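Local coordinates for pirin-like protein YHAK (PDB 2VEC), which is a monomeric cytoplasmic bicupin of the pirin family that lacks quercetin 2,3-dioxygenase activity and is probably redox-sensitive through a reactive cysteine, at residues A[64-69]-A[136-141]; A[117-122]-A[150-155]; A[156-161]-A[184-189]; A[211-216]-A[247-252]. One frame throughout, in Å; residues are numbered along the deposited sequence.

Contact 1: residues A[64-69]-A[136-141]; sequences RVLNQE and TRMQLW
V65 and W141 pair across two neighbouring antiparallel strands of the first cupin domain, and because R64 faces W141 as well, the pairing begins with a classic beta bulge. W141 N donates to V65 O, while W141 O accepts from R64 N at 2.8 Å. Beyond the bulge the register is regular: N67 with Q139 and E69 with R137 are hydrogen-bonded pairs, L66 with L140 and Q68 with M138 non-hydrogen-bonded ones, where CA-H...O contacts add to the backbone bonds.

Apolar contacts line both faces. V65 lies against the indole, its CB 3.8 Å from the centroid of the five-membered ring of W141 and only 18° off the normal, a CH-pi contact; V65 CG2 reaches further along the ring to W141 CE3 at 3.6 Å. On the other face L66 CD1 meets L140 CD1 at 3.7 Å, and M138 and L140 go on to touch L250 of the second cupin.

Polar contacts gather on the face of V65 and W141. With CG between its backbone N and carbonyl carbon (chi1 76°), N67 presents OD1 to R137 NH1 in a short, bent hydrogen bond of 2.7 Å. The donor lies in the plane of that carbonyl, but the oxygen is tilted from the guanidinium plane, the amide and guanidinium being turned 56° apart; R137 NE has a second partner in E126. Two donors grip Q139 OE1 from opposite faces of its amide, N67 ND2 at 3.2 Å and W141 NE1 at 2.7 Å, neither of them on a lone pair.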
loop_
_atom_site.group_PDB
_atom_site.type_symbol
_atom_site.label_atom_id
_atom_site.label_comp_id
_atom_site.label_asym_id
_atom_site.label_seq_id
_atom_site.Cartn_x
_atom_site.Cartn_y
_atom_site.Cartn_z
ATOM N N ARG A 64 -4.029 -8.887 2.888
ATOM C CA ARG A 64 -4.250 -10.130 2.098
ATOM C C ARG A 64 -3.494 -10.200 0.766
ATOM O O ARG A 64 -3.126 -11.269 0.291
ATOM C CB ARG A 64 -5.750 -10.353 1.881
ATOM C CG ARG A 64 -6.553 -10.418 3.207
ATOM C CD ARG A 64 -5.973 -11.512 4.187
ATOM N NE ARG A 64 -5.874 -12.848 3.585
ATOM C CZ ARG A 64 -6.897 -13.692 3.463
ATOM N NH1 ARG A 64 -8.114 -13.333 3.902
ATOM N NH2 ARG A 64 -6.705 -14.902 2.952
ATOM N N VAL A 65 -3.252 -9.050 0.156
ATOM C CA VAL A 65 -2.508 -9.040 -1.100
ATOM C C VAL A 65 -1.706 -7.753 -1.081
ATOM O O VAL A 65 -2.201 -6.738 -0.584
ATOM C CB VAL A 65 -3.477 -8.974 -2.288
ATOM C CG1 VAL A 65 -2.721 -8.525 -3.616
ATOM C CG2 VAL A 65 -4.183 -10.332 -2.457
ATOM N N LEU A 66 -0.475 -7.796 -1.589
ATOM C CA LEU A 66 0.213 -6.565 -1.981
ATOM C C LEU A 66 0.783 -6.820 -3.362
ATOM O O LEU A 66 1.519 -7.813 -3.613
ATOM C CB LEU A 66 1.307 -6.143 -0.973
ATOM C CG LEU A 66 1.971 -4.800 -1.414
ATOM C CD1 LEU A 66 2.327 -3.945 -0.263
ATOM C CD2 LEU A 66 3.174 -5.036 -2.362
ATOM N N ASN A 67 0.398 -5.983 -4.304
ATOM C CA ASN A 67 0.877 -6.217 -5.656
ATOM C C ASN A 67 1.353 -4.969 -6.337
ATOM O O ASN A 67 1.052 -3.858 -5.885
ATOM C CB ASN A 67 -0.134 -7.020 -6.489
ATOM C CG ASN A 67 -1.306 -6.218 -6.969
ATOM O OD1 ASN A 67 -1.172 -5.283 -7.757
ATOM N ND2 ASN A 67 -2.502 -6.647 -6.561
ATOM N N GLN A 68 2.154 -5.148 -7.369
ATOM C CA GLN A 68 2.495 -4.047 -8.242
ATOM C C GLN A 68 2.272 -4.536 -9.648
ATOM O O GLN A 68 2.717 -5.625 -10.010
ATOM C CB GLN A 68 3.935 -3.579 -8.066
ATOM C CG GLN A 68 4.324 -2.552 -9.164
ATOM C CD GLN A 68 5.590 -1.792 -8.843
ATOM O OE1 GLN A 68 5.737 -1.261 -7.723
ATOM N NE2 GLN A 68 6.514 -1.718 -9.817
ATOM N N GLU A 69 1.526 -3.763 -10.427
ATOM C CA GLU A 69 1.164 -4.173 -11.775
ATOM C C GLU A 69 1.448 -3.049 -12.739
ATOM O O GLU A 69 1.469 -1.874 -12.347
ATOM C CB GLU A 69 -0.308 -4.582 -11.831
ATOM C CG GLU A 69 -0.585 -5.933 -11.101
ATOM C CD GLU A 69 0.082 -7.118 -11.815
ATOM O OE1 GLU A 69 -0.143 -7.279 -13.056
ATOM O OE2 GLU A 69 0.842 -7.872 -11.152
ATOM N N THR A 136 1.627 2.220 -13.889
ATOM C CA THR A 136 2.186 1.376 -12.832
ATOM C C THR A 136 1.519 1.716 -11.498
ATOM O O THR A 136 1.404 2.877 -11.132
ATOM C CB THR A 136 3.701 1.577 -12.637
ATOM O OG1 THR A 136 4.391 1.412 -13.879
ATOM C CG2 THR A 136 4.268 0.543 -11.586
ATOM N N ARG A 137 1.060 0.714 -10.779
ATOM C CA ARG A 137 0.407 1.020 -9.529
ATOM C C ARG A 137 0.574 -0.114 -8.544
ATOM O O ARG A 137 0.650 -1.272 -8.947
ATOM C CB ARG A 137 -1.059 1.365 -9.729
ATOM C CG ARG A 137 -1.918 0.282 -10.312
ATOM C CD ARG A 137 -2.714 -0.378 -9.223
ATOM N NE ARG A 137 -3.458 -1.494 -9.819
ATOM C CZ ARG A 137 -3.082 -2.762 -9.746
ATOM N NH1 ARG A 137 -1.980 -3.089 -9.086
ATOM N NH2 ARG A 137 -3.831 -3.696 -10.314
ATOM N N MET A 138 0.649 0.239 -7.271
ATOM C CA MET A 138 0.783 -0.753 -6.208
ATOM C C MET A 138 -0.605 -0.850 -5.591
ATOM O O MET A 138 -1.360 0.129 -5.594
ATOM C CB MET A 138 1.816 -0.293 -5.209
ATOM C CG MET A 138 1.884 -1.151 -3.943
ATOM S SD MET A 138 3.424 -0.880 -3.045
ATOM C CE MET A 138 4.649 -1.632 -4.141
ATOM N N GLN A 139 -0.970 -2.043 -5.155
ATOM C CA GLN A 139 -2.348 -2.295 -4.695
ATOM C C GLN A 139 -2.244 -3.145 -3.478
ATOM O O GLN A 139 -1.457 -4.111 -3.473
ATOM C CB GLN A 139 -3.142 -2.995 -5.811
ATOM C CG GLN A 139 -4.553 -3.392 -5.388
ATOM C CD GLN A 139 -5.341 -3.994 -6.509
ATOM O OE1 GLN A 139 -5.403 -5.210 -6.635
ATOM N NE2 GLN A 139 -5.939 -3.154 -7.344
ATOM N N LEU A 140 -2.988 -2.773 -2.427
ATOM C CA LEU A 140 -3.091 -3.540 -1.199
ATOM C C LEU A 140 -4.539 -4.028 -1.079
ATOM O O LEU A 140 -5.454 -3.276 -1.452
ATOM C CB LEU A 140 -2.810 -2.597 0.001
ATOM C CG LEU A 140 -1.385 -2.197 0.410
ATOM C CD1 LEU A 140 -0.544 -1.625 -0.723
ATOM C CD2 LEU A 140 -1.474 -1.178 1.562
ATOM N N TRP A 141 -4.771 -5.256 -0.599
ATOM C CA TRP A 141 -6.122 -5.685 -0.198
ATOM C C TRP A 141 -6.112 -5.907 1.318
ATOM O O TRP A 141 -5.219 -6.620 1.816
ATOM C CB TRP A 141 -6.526 -7.035 -0.825
ATOM C CG TRP A 141 -6.583 -7.138 -2.333
ATOM C CD1 TRP A 141 -6.112 -6.237 -3.280
ATOM C CD2 TRP A 141 -7.075 -8.249 -3.055
ATOM N NE1 TRP A 141 -6.316 -6.740 -4.544
ATOM C CE2 TRP A 141 -6.918 -7.971 -4.432
ATOM C CE3 TRP A 141 -7.663 -9.473 -2.671
ATOM C CZ2 TRP A 141 -7.303 -8.880 -5.420
ATOM C CZ3 TRP A 141 -8.057 -10.371 -3.679
ATOM C CH2 TRP A 141 -7.887 -10.068 -5.014
#

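Contact 2: residues A[117-122]-A[150-155]; sequences STQPGV and NPLIQK
S117 meets N150 and L152 where the chain has just left strand 112-116, and it is engaged through both backbone and side chain. Its amide donates to the backbone of the other segment, S117 N lying 3.0 Å from L152 O. Its hydroxyl, set beside the backbone N by a chi1 of -68°, receives a nearly straight hydrogen bond (166°) from N150 ND2, 2.9 Å from S117 OG and close to the amide plane of N150; N150 ND2 also serves Q177 O. The same hydroxyl donates to a water, which in turn donates to P151 O at 2.7 Å and accepts from Q154 NE2. S117 OG thus accepts from N150 directly and reaches P151 and Q154 through the water. In fold terms, the start of the 117-122 loop continues the pairing of strand 112-116 with 153-157, an edge strand of a first-cupin sheet, before a type II beta turn from Q119 to V122 leads the chain to strand 124-128. L152 supplies the apolar part. Its side chain crosses that of Q119 at about a right angle, and L152 CD2 touches both Q119 CD and Q119 OE1, each at 3.6 Å, with L152 CD1 a little farther off.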
loop_
_atom_site.group_PDB
_atom_site.type_symbol
_atom_site.label_atom_id
_atom_site.label_comp_id
_atom_site.label_asym_id
_atom_site.label_seq_id
_atom_site.Cartn_x
_atom_site.Cartn_y
_atom_site.Cartn_z
ATOM N N SER A 117 -13.827 1.054 -1.019
ATOM C CA SER A 117 -14.428 0.260 0.071
ATOM C C SER A 117 -15.481 -0.530 -0.644
ATOM O O SER A 117 -16.526 0.020 -1.001
ATOM C CB SER A 117 -15.018 1.165 1.147
ATOM O OG SER A 117 -13.932 1.821 1.801
ATOM N N THR A 118 -15.153 -1.780 -0.969
ATOM C CA THR A 118 -15.925 -2.508 -1.978
ATOM C C THR A 118 -17.186 -3.102 -1.370
ATOM O O THR A 118 -17.290 -3.259 -0.138
ATOM C CB THR A 118 -15.105 -3.616 -2.676
ATOM O OG1 THR A 118 -14.810 -4.645 -1.734
ATOM C CG2 THR A 118 -13.788 -3.061 -3.243
ATOM N N GLN A 119 -18.126 -3.439 -2.242
ATOM C CA GLN A 119 -19.436 -3.908 -1.826
ATOM C C GLN A 119 -19.708 -5.262 -2.453
ATOM O O GLN A 119 -19.386 -5.477 -3.612
ATOM C CB GLN A 119 -20.541 -2.948 -2.277
ATOM C CG GLN A 119 -20.322 -1.464 -2.048
ATOM C CD GLN A 119 -21.445 -0.626 -2.705
ATOM O OE1 GLN A 119 -21.294 -0.107 -3.825
ATOM N NE2 GLN A 119 -22.598 -0.534 -2.022
ATOM N N PRO A 120 -20.306 -6.182 -1.681
ATOM C CA PRO A 120 -20.705 -7.523 -2.123
ATOM C C PRO A 120 -21.364 -7.584 -3.496
ATOM O O PRO A 120 -22.366 -6.908 -3.734
ATOM C CB PRO A 120 -21.715 -7.938 -1.051
ATOM C CG PRO A 120 -21.188 -7.308 0.184
ATOM C CD PRO A 120 -20.595 -5.983 -0.246
ATOM N N GLY A 121 -20.794 -8.389 -4.393
ATOM C CA GLY A 121 -21.405 -8.628 -5.708
ATOM C C GLY A 121 -21.255 -7.488 -6.707
ATOM O O GLY A 121 -21.838 -7.527 -7.786
ATOM N N VAL A 122 -20.479 -6.464 -6.360
ATOM C CA VAL A 122 -20.283 -5.354 -7.273
ATOM C C VAL A 122 -19.006 -5.649 -8.067
ATOM O O VAL A 122 -18.054 -6.159 -7.511
ATOM C CB VAL A 122 -20.269 -3.996 -6.505
ATOM C CG1 VAL A 122 -19.825 -2.840 -7.400
ATOM C CG2 VAL A 122 -21.663 -3.719 -5.885
ATOM N N ASN A 150 -18.320 3.067 5.445
ATOM C CA ASN A 150 -17.122 3.734 4.963
ATOM C C ASN A 150 -17.439 4.356 3.604
ATOM O O ASN A 150 -18.215 3.782 2.846
ATOM C CB ASN A 150 -15.956 2.755 4.822
ATOM C CG ASN A 150 -14.624 3.402 5.174
ATOM O OD1 ASN A 150 -14.530 4.121 6.187
ATOM N ND2 ASN A 150 -13.593 3.126 4.385
ATOM N N PRO A 151 -16.824 5.509 3.275
ATOM C CA PRO A 151 -17.145 6.088 1.959
ATOM C C PRO A 151 -16.739 5.108 0.848
ATOM O O PRO A 151 -15.747 4.408 0.998
ATOM C CB PRO A 151 -16.246 7.339 1.894
ATOM C CG PRO A 151 -15.909 7.659 3.268
ATOM C CD PRO A 151 -15.803 6.305 3.979
ATOM N N LEU A 152 -17.515 5.032 -0.233
ATOM C CA LEU A 152 -17.194 4.127 -1.355
ATOM C C LEU A 152 -15.819 4.424 -1.951
ATOM O O LEU A 152 -15.064 3.504 -2.257
ATOM C CB LEU A 152 -18.256 4.252 -2.475
ATOM C CG LEU A 152 -19.632 3.654 -2.172
ATOM C CD1 LEU A 152 -20.489 3.715 -3.421
ATOM C CD2 LEU A 152 -19.514 2.232 -1.675
ATOM N N ILE A 153 -15.504 5.710 -2.132
ATOM C CA ILE A 153 -14.282 6.122 -2.821
ATOM C C ILE A 153 -13.669 7.306 -2.080
ATOM O O ILE A 153 -14.373 8.293 -1.774
ATOM C CB ILE A 153 -14.628 6.576 -4.269
ATOM C CG1 ILE A 153 -15.139 5.403 -5.118
ATOM C CG2 ILE A 153 -13.412 7.307 -4.963
ATOM C CD1 ILE A 153 -15.792 5.831 -6.443
ATOM N N GLN A 154 -12.383 7.204 -1.769
ATOM C CA GLN A 154 -11.616 8.330 -1.240
ATOM C C GLN A 154 -10.303 8.393 -1.993
ATOM O O GLN A 154 -9.746 7.338 -2.396
ATOM C CB GLN A 154 -11.301 8.112 0.223
ATOM C CG GLN A 154 -12.541 7.954 1.103
ATOM C CD GLN A 154 -12.150 7.444 2.468
ATOM O OE1 GLN A 154 -11.707 8.211 3.325
ATOM N NE2 GLN A 154 -12.280 6.145 2.670
ATOM N N LYS A 155 -9.773 9.602 -2.144
ATOM C CA LYS A 155 -8.432 9.761 -2.701
ATOM C C LYS A 155 -7.606 10.667 -1.805
ATOM O O LYS A 155 -8.168 11.517 -1.123
ATOM C CB LYS A 155 -8.534 10.437 -4.067
ATOM C CG LYS A 155 -8.979 9.543 -5.198
ATOM C CD LYS A 155 -8.509 10.129 -6.553
ATOM C CE LYS A 155 -9.134 11.474 -6.910
ATOM N NZ LYS A 155 -8.550 11.902 -8.259
HETATM O O HOH W 1 -13.083 4.406 0.410
HETATM O O HOH W 2 -15.861 1.415 -3.998
#

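Contact 3: residues A[156-161]-A[184-189]; sequences LALNMG and LHHIVL
H186 meets L158 with a ring face and M160 with its edge, by way of a first torsion that sets CG anti to the backbone N (chi1 -179°), carrying the imidazole from CB toward the 156-161 segment. Round the ring, ND1 comes first: it shares a hydrogen bond with a water 2.9 Å away in the ring plane, and this water accepts from M160 N. Next is H186 CE1, where M160 SD lies 3.6 Å away at the ring edge, in a Met-aromatic contact. One face of the imidazole receives L158 CD1, 3.9 Å from H186 CE1 and placed over the rim rather than the centre, a CH-pi contact in which the two side chains cross at about a right angle. At the far tip, H186 NE2 is hydrogen-bonded to NE of R248 on the adjacent strand.

Further along, V188 CB packs against two carbonyls, G161 O at 3.5 Å and M160 O at 3.7 Å. Waters replace direct backbone bonds here: one donates to M160 O and V188 O, another to G161 O and H186 O. N159 OD1 accepts from G161 N at 2.9 Å, an Asx turn, while M160 adopts a left-handed backbone conformation. The segment is the link between the two cupin domains of a bicupin, running from strand 153-157 to strand 163-168 and packing on strand 183-189 as it goes.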
loop_
_atom_site.group_PDB
_atom_site.type_symbol
_atom_site.label_atom_id
_atom_site.label_comp_id
_atom_site.label_asym_id
_atom_site.label_seq_id
_atom_site.Cartn_x
_atom_site.Cartn_y
_atom_site.Cartn_z
ATOM N N LEU A 156 -6.279 10.525 -1.873
ATOM C CA LEU A 156 -5.335 11.335 -1.109
ATOM C C LEU A 156 -4.136 11.682 -1.986
ATOM O O LEU A 156 -3.585 10.832 -2.703
ATOM C CB LEU A 156 -4.856 10.575 0.163
ATOM C CG LEU A 156 -3.701 11.170 1.016
ATOM C CD1 LEU A 156 -3.916 10.871 2.479
ATOM C CD2 LEU A 156 -2.323 10.599 0.575
ATOM N N ALA A 157 -3.726 12.939 -1.960
ATOM C CA ALA A 157 -2.545 13.341 -2.679
ATOM C C ALA A 157 -1.291 13.114 -1.815
ATOM O O ALA A 157 -1.149 13.727 -0.758
ATOM C CB ALA A 157 -2.645 14.839 -3.114
ATOM N N LEU A 158 -0.377 12.280 -2.285
ATOM C CA LEU A 158 0.848 11.983 -1.508
ATOM C C LEU A 158 1.729 13.208 -1.425
ATOM O O LEU A 158 2.048 13.834 -2.455
ATOM C CB LEU A 158 1.641 10.823 -2.129
ATOM C CG LEU A 158 0.872 9.522 -2.229
ATOM C CD1 LEU A 158 1.730 8.518 -3.033
ATOM C CD2 LEU A 158 0.612 8.964 -0.838
ATOM N N ASN A 159 2.071 13.601 -0.206
ATOM C CA ASN A 159 2.902 14.792 -0.047
ATOM C C ASN A 159 4.387 14.537 -0.293
ATOM O O ASN A 159 5.115 15.502 -0.523
ATOM C CB ASN A 159 2.643 15.582 1.251
ATOM C CG ASN A 159 3.100 14.857 2.526
ATOM O OD1 ASN A 159 4.102 14.155 2.546
ATOM N ND2 ASN A 159 2.375 15.096 3.620
ATOM N N MET A 160 4.805 13.259 -0.251
ATOM C CA MET A 160 6.206 12.877 -0.617
ATOM C C MET A 160 7.256 13.364 0.405
ATOM O O MET A 160 8.455 13.451 0.099
ATOM C CB MET A 160 6.559 13.375 -2.034
ATOM C CG MET A 160 5.600 12.888 -3.132
ATOM S SD MET A 160 5.551 11.073 -3.222
ATOM C CE MET A 160 4.503 10.798 -4.629
ATOM N N GLY A 161 6.811 13.659 1.627
ATOM C CA GLY A 161 7.754 14.084 2.675
ATOM C C GLY A 161 8.411 12.828 3.280
ATOM O O GLY A 161 8.179 11.707 2.824
ATOM N N LEU A 184 -1.445 3.253 7.849
ATOM C CA LEU A 184 -0.558 3.031 6.685
ATOM C C LEU A 184 0.252 4.280 6.476
ATOM O O LEU A 184 -0.318 5.383 6.420
ATOM C CB LEU A 184 -1.394 2.804 5.425
ATOM C CG LEU A 184 -0.653 2.601 4.095
ATOM C CD1 LEU A 184 0.334 1.377 4.182
ATOM C CD2 LEU A 184 -1.622 2.389 2.882
ATOM N N HIS A 185 1.560 4.095 6.354
ATOM C CA HIS A 185 2.491 5.207 6.223
ATOM C C HIS A 185 3.250 5.040 4.917
ATOM O O HIS A 185 3.665 3.914 4.568
ATOM C CB HIS A 185 3.508 5.214 7.373
ATOM C CG HIS A 185 2.881 5.218 8.741
ATOM N ND1 HIS A 185 2.655 6.380 9.447
ATOM C CD2 HIS A 185 2.471 4.208 9.539
ATOM C CE1 HIS A 185 2.120 6.091 10.619
ATOM N NE2 HIS A 185 1.998 4.776 10.703
ATOM N N HIS A 186 3.453 6.167 4.246
ATOM C CA HIS A 186 4.254 6.263 3.010
ATOM C C HIS A 186 5.524 7.001 3.361
ATOM O O HIS A 186 5.465 8.070 3.964
ATOM C CB HIS A 186 3.471 7.010 1.932
ATOM C CG HIS A 186 4.213 7.124 0.611
ATOM N ND1 HIS A 186 4.427 8.330 -0.015
ATOM C CD2 HIS A 186 4.753 6.179 -0.205
ATOM C CE1 HIS A 186 5.112 8.142 -1.134
ATOM N NE2 HIS A 186 5.300 6.839 -1.294
ATOM N N ILE A 187 6.670 6.420 2.994
ATOM C CA ILE A 187 8.000 6.902 3.400
ATOM C C ILE A 187 8.840 7.284 2.196
ATOM O O ILE A 187 8.930 6.526 1.258
ATOM C CB ILE A 187 8.755 5.763 4.203
ATOM C CG1 ILE A 187 8.060 5.531 5.533
ATOM C CG2 ILE A 187 10.253 6.125 4.495
ATOM C CD1 ILE A 187 7.231 4.245 5.590
ATOM N N VAL A 188 9.442 8.468 2.208
ATOM C CA VAL A 188 10.313 8.889 1.102
ATOM C C VAL A 188 11.551 9.452 1.762
ATOM O O VAL A 188 11.473 10.501 2.417
ATOM C CB VAL A 188 9.629 9.977 0.167
ATOM C CG1 VAL A 188 10.541 10.318 -1.038
ATOM C CG2 VAL A 188 8.236 9.452 -0.332
ATOM N N LEU A 189 12.677 8.773 1.601
ATOM C CA LEU A 189 13.933 9.157 2.294
ATOM C C LEU A 189 15.096 9.151 1.323
ATOM O O LEU A 189 15.111 8.307 0.406
ATOM C CB LEU A 189 14.265 8.158 3.425
ATOM C CG LEU A 189 13.280 8.073 4.609
ATOM C CD1 LEU A 189 13.589 6.921 5.576
ATOM C CD2 LEU A 189 13.115 9.418 5.360
HETATM O O HOH W 3 3.863 10.916 1.056
HETATM O O HOH W 4 10.810 13.124 1.032
HETATM O O HOH W 5 5.848 10.584 2.656
#

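Contact 4: residues A[211-216]-A[247-252]; sequences GKFHAL and LRALLI
The interior of the second cupin domain is filled in part here by F213, on one of its sheets, packing against L247 and A249 on the other. The phenyl ring reaches across because CG lies between the backbone N and the carbonyl carbon (chi1 67°). L247, with CG anti to its own backbone N (chi1 175°), crosses the phenylalanine at about a right angle and sets both branches against it. L247 CD1 comes obliquely to the ring, a close 3.4 Å from F213 CD1, while L247 CD2 comes 3.8 Å from F213 CB. A249 approaches differently: its methyl stands over one face of the ring near the rim, 4.0 Å from F213 CZ. Two sheets packed face to face, joined across the interior in this way, form the cupin beta-barrel (jelly roll). The strands themselves belong to different sheets and share no hydrogen bond here; F213 pairs through its backbone with L225, and its ring also touches L241.

In the loop just before strand 213-217, G211 has a positive phi (91°), and the place a CB would take points at L247 and lies tight against its CA; the backbones come close there, with G211 CA 4.6 Å from L247 CA. L247 CD1 also lies 3.9 Å from G211 C and equally far from K212 O. Polar groups of this loop bond elsewhere: G211 N to D37 OD2, G211 O to S208 OG and K212 N to S245 OG.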
loop_
_atom_site.group_PDB
_atom_site.type_symbol
_atom_site.label_atom_id
_atom_site.label_comp_id
_atom_site.label_asym_id
_atom_site.label_seq_id
_atom_site.Cartn_x
_atom_site.Cartn_y
_atom_site.Cartn_z
ATOM N N GLY A 211 14.119 1.113 -3.860
ATOM C CA GLY A 211 15.296 1.232 -2.985
ATOM C C GLY A 211 15.355 0.234 -1.839
ATOM O O GLY A 211 14.449 -0.578 -1.618
ATOM N N LYS A 212 16.465 0.279 -1.118
ATOM C CA LYS A 212 16.738 -0.696 -0.072
ATOM C C LYS A 212 16.827 0.040 1.265
ATOM O O LYS A 212 17.122 1.236 1.304
ATOM C CB LYS A 212 18.023 -1.454 -0.382
ATOM C CG LYS A 212 19.196 -0.584 -0.646
ATOM C CD LYS A 212 20.434 -1.423 -1.060
ATOM C CE LYS A 212 21.458 -0.552 -1.769
ATOM N NZ LYS A 212 22.813 -1.218 -1.712
ATOM N N PHE A 213 16.536 -0.666 2.354
ATOM C CA PHE A 213 16.481 -0.033 3.663
ATOM C C PHE A 213 16.539 -1.093 4.733
ATOM O O PHE A 213 16.397 -2.280 4.441
ATOM C CB PHE A 213 15.233 0.856 3.823
ATOM C CG PHE A 213 13.894 0.136 3.850
ATOM C CD1 PHE A 213 13.364 -0.471 2.701
ATOM C CD2 PHE A 213 13.106 0.145 5.010
ATOM C CE1 PHE A 213 12.060 -1.094 2.720
ATOM C CE2 PHE A 213 11.826 -0.477 5.042
ATOM C CZ PHE A 213 11.294 -1.084 3.882
ATOM N N HIS A 214 16.770 -0.665 5.967
ATOM C CA HIS A 214 16.679 -1.604 7.061
ATOM C C HIS A 214 15.862 -1.057 8.198
ATOM O O HIS A 214 15.594 0.137 8.268
ATOM C CB HIS A 214 18.064 -2.068 7.530
ATOM C CG HIS A 214 19.000 -0.953 7.906
ATOM N ND1 HIS A 214 19.656 -0.177 6.969
ATOM C CD2 HIS A 214 19.407 -0.502 9.120
ATOM C CE1 HIS A 214 20.420 0.708 7.592
ATOM N NE2 HIS A 214 20.312 0.511 8.896
ATOM N N ALA A 215 15.399 -1.956 9.054
ATOM C CA ALA A 215 14.609 -1.551 10.195
ATOM C C ALA A 215 15.385 -1.866 11.463
ATOM O O ALA A 215 16.036 -2.912 11.556
ATOM C CB ALA A 215 13.299 -2.256 10.191
ATOM N N LEU A 216 15.322 -0.937 12.417
ATOM C CA LEU A 216 15.843 -1.112 13.767
ATOM C C LEU A 216 14.714 -1.073 14.790
ATOM O O LEU A 216 13.727 -0.342 14.631
ATOM C CB LEU A 216 16.824 0.013 14.130
ATOM C CG LEU A 216 17.737 0.622 13.060
ATOM C CD1 LEU A 216 18.315 1.940 13.564
ATOM C CD2 LEU A 216 18.863 -0.370 12.870
ATOM N N LEU A 247 14.843 6.066 -1.306
ATOM C CA LEU A 247 13.869 5.065 -0.896
ATOM C C LEU A 247 12.430 5.572 -1.035
ATOM O O LEU A 247 12.153 6.729 -0.729
ATOM C CB LEU A 247 14.122 4.731 0.573
ATOM C CG LEU A 247 13.146 3.792 1.272
ATOM C CD1 LEU A 247 13.381 2.372 0.773
ATOM C CD2 LEU A 247 13.286 3.918 2.790
ATOM N N ARG A 248 11.524 4.708 -1.503
ATOM C CA ARG A 248 10.103 4.904 -1.244
ATOM C C ARG A 248 9.653 3.587 -0.637
ATOM O O ARG A 248 10.009 2.507 -1.160
ATOM C CB ARG A 248 9.317 5.207 -2.499
ATOM C CG ARG A 248 9.451 6.661 -2.967
ATOM C CD ARG A 248 8.512 6.907 -4.131
ATOM N NE ARG A 248 7.093 6.750 -3.806
ATOM C CZ ARG A 248 6.137 7.010 -4.695
ATOM N NH1 ARG A 248 6.504 7.444 -5.919
ATOM N NH2 ARG A 248 4.863 6.849 -4.372
ATOM N N ALA A 249 8.896 3.662 0.458
ATOM C CA ALA A 249 8.471 2.464 1.147
ATOM C C ALA A 249 7.105 2.656 1.790
ATOM O O ALA A 249 6.622 3.797 1.931
ATOM C CB ALA A 249 9.507 2.104 2.242
ATOM N N LEU A 250 6.539 1.561 2.267
ATOM C CA LEU A 250 5.325 1.628 3.070
ATOM C C LEU A 250 5.618 0.947 4.391
ATOM O O LEU A 250 6.407 -0.019 4.437
ATOM C CB LEU A 250 4.205 0.808 2.409
ATOM C CG LEU A 250 3.684 1.278 1.051
ATOM C CD1 LEU A 250 2.585 0.326 0.521
ATOM C CD2 LEU A 250 3.174 2.733 1.074
ATOM N N LEU A 251 4.984 1.437 5.457
ATOM C CA LEU A 251 4.972 0.696 6.705
ATOM C C LEU A 251 3.501 0.584 7.046
ATOM O O LEU A 251 2.772 1.611 7.103
ATOM C CB LEU A 251 5.712 1.416 7.837
ATOM C CG LEU A 251 5.807 0.602 9.161
ATOM C CD1 LEU A 251 7.066 0.963 9.958
ATOM C CD2 LEU A 251 4.556 0.900 10.031
ATOM N N ILE A 252 3.059 -0.660 7.229
ATOM C CA ILE A 252 1.644 -0.913 7.558
ATOM C C ILE A 252 1.552 -1.421 8.974
ATOM O O ILE A 252 2.200 -2.412 9.320
ATOM C CB ILE A 252 1.004 -1.954 6.625
ATOM C CG1 ILE A 252 1.568 -1.815 5.203
ATOM C CG2 ILE A 252 -0.544 -1.858 6.734
ATOM C CD1 ILE A 252 0.942 -2.777 4.096
#

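In the fold
Contacts 1 and 4 are buried, contact 3 is partly so and contact 2 lies at the surface. Depth does not fix chemistry: contact 1 joins strands within one sheet by backbone and side-chain hydrogen bonds, whereas contact 4 joins two sheets mainly by apolar packing, with no hydrogen bond. Contacts 2 and 3 share strand 153-157 and both use water to bridge loop residues to the other segment. Contacts 3 and 4 are tied by neighbouring strands, with probable hydrogen bonds from I187 N to A249 O and from L247 N to L189 O. Across the domain boundary, L140 of contact 1 packs on L184 of contact 3 and on L250 and I252 of contact 4.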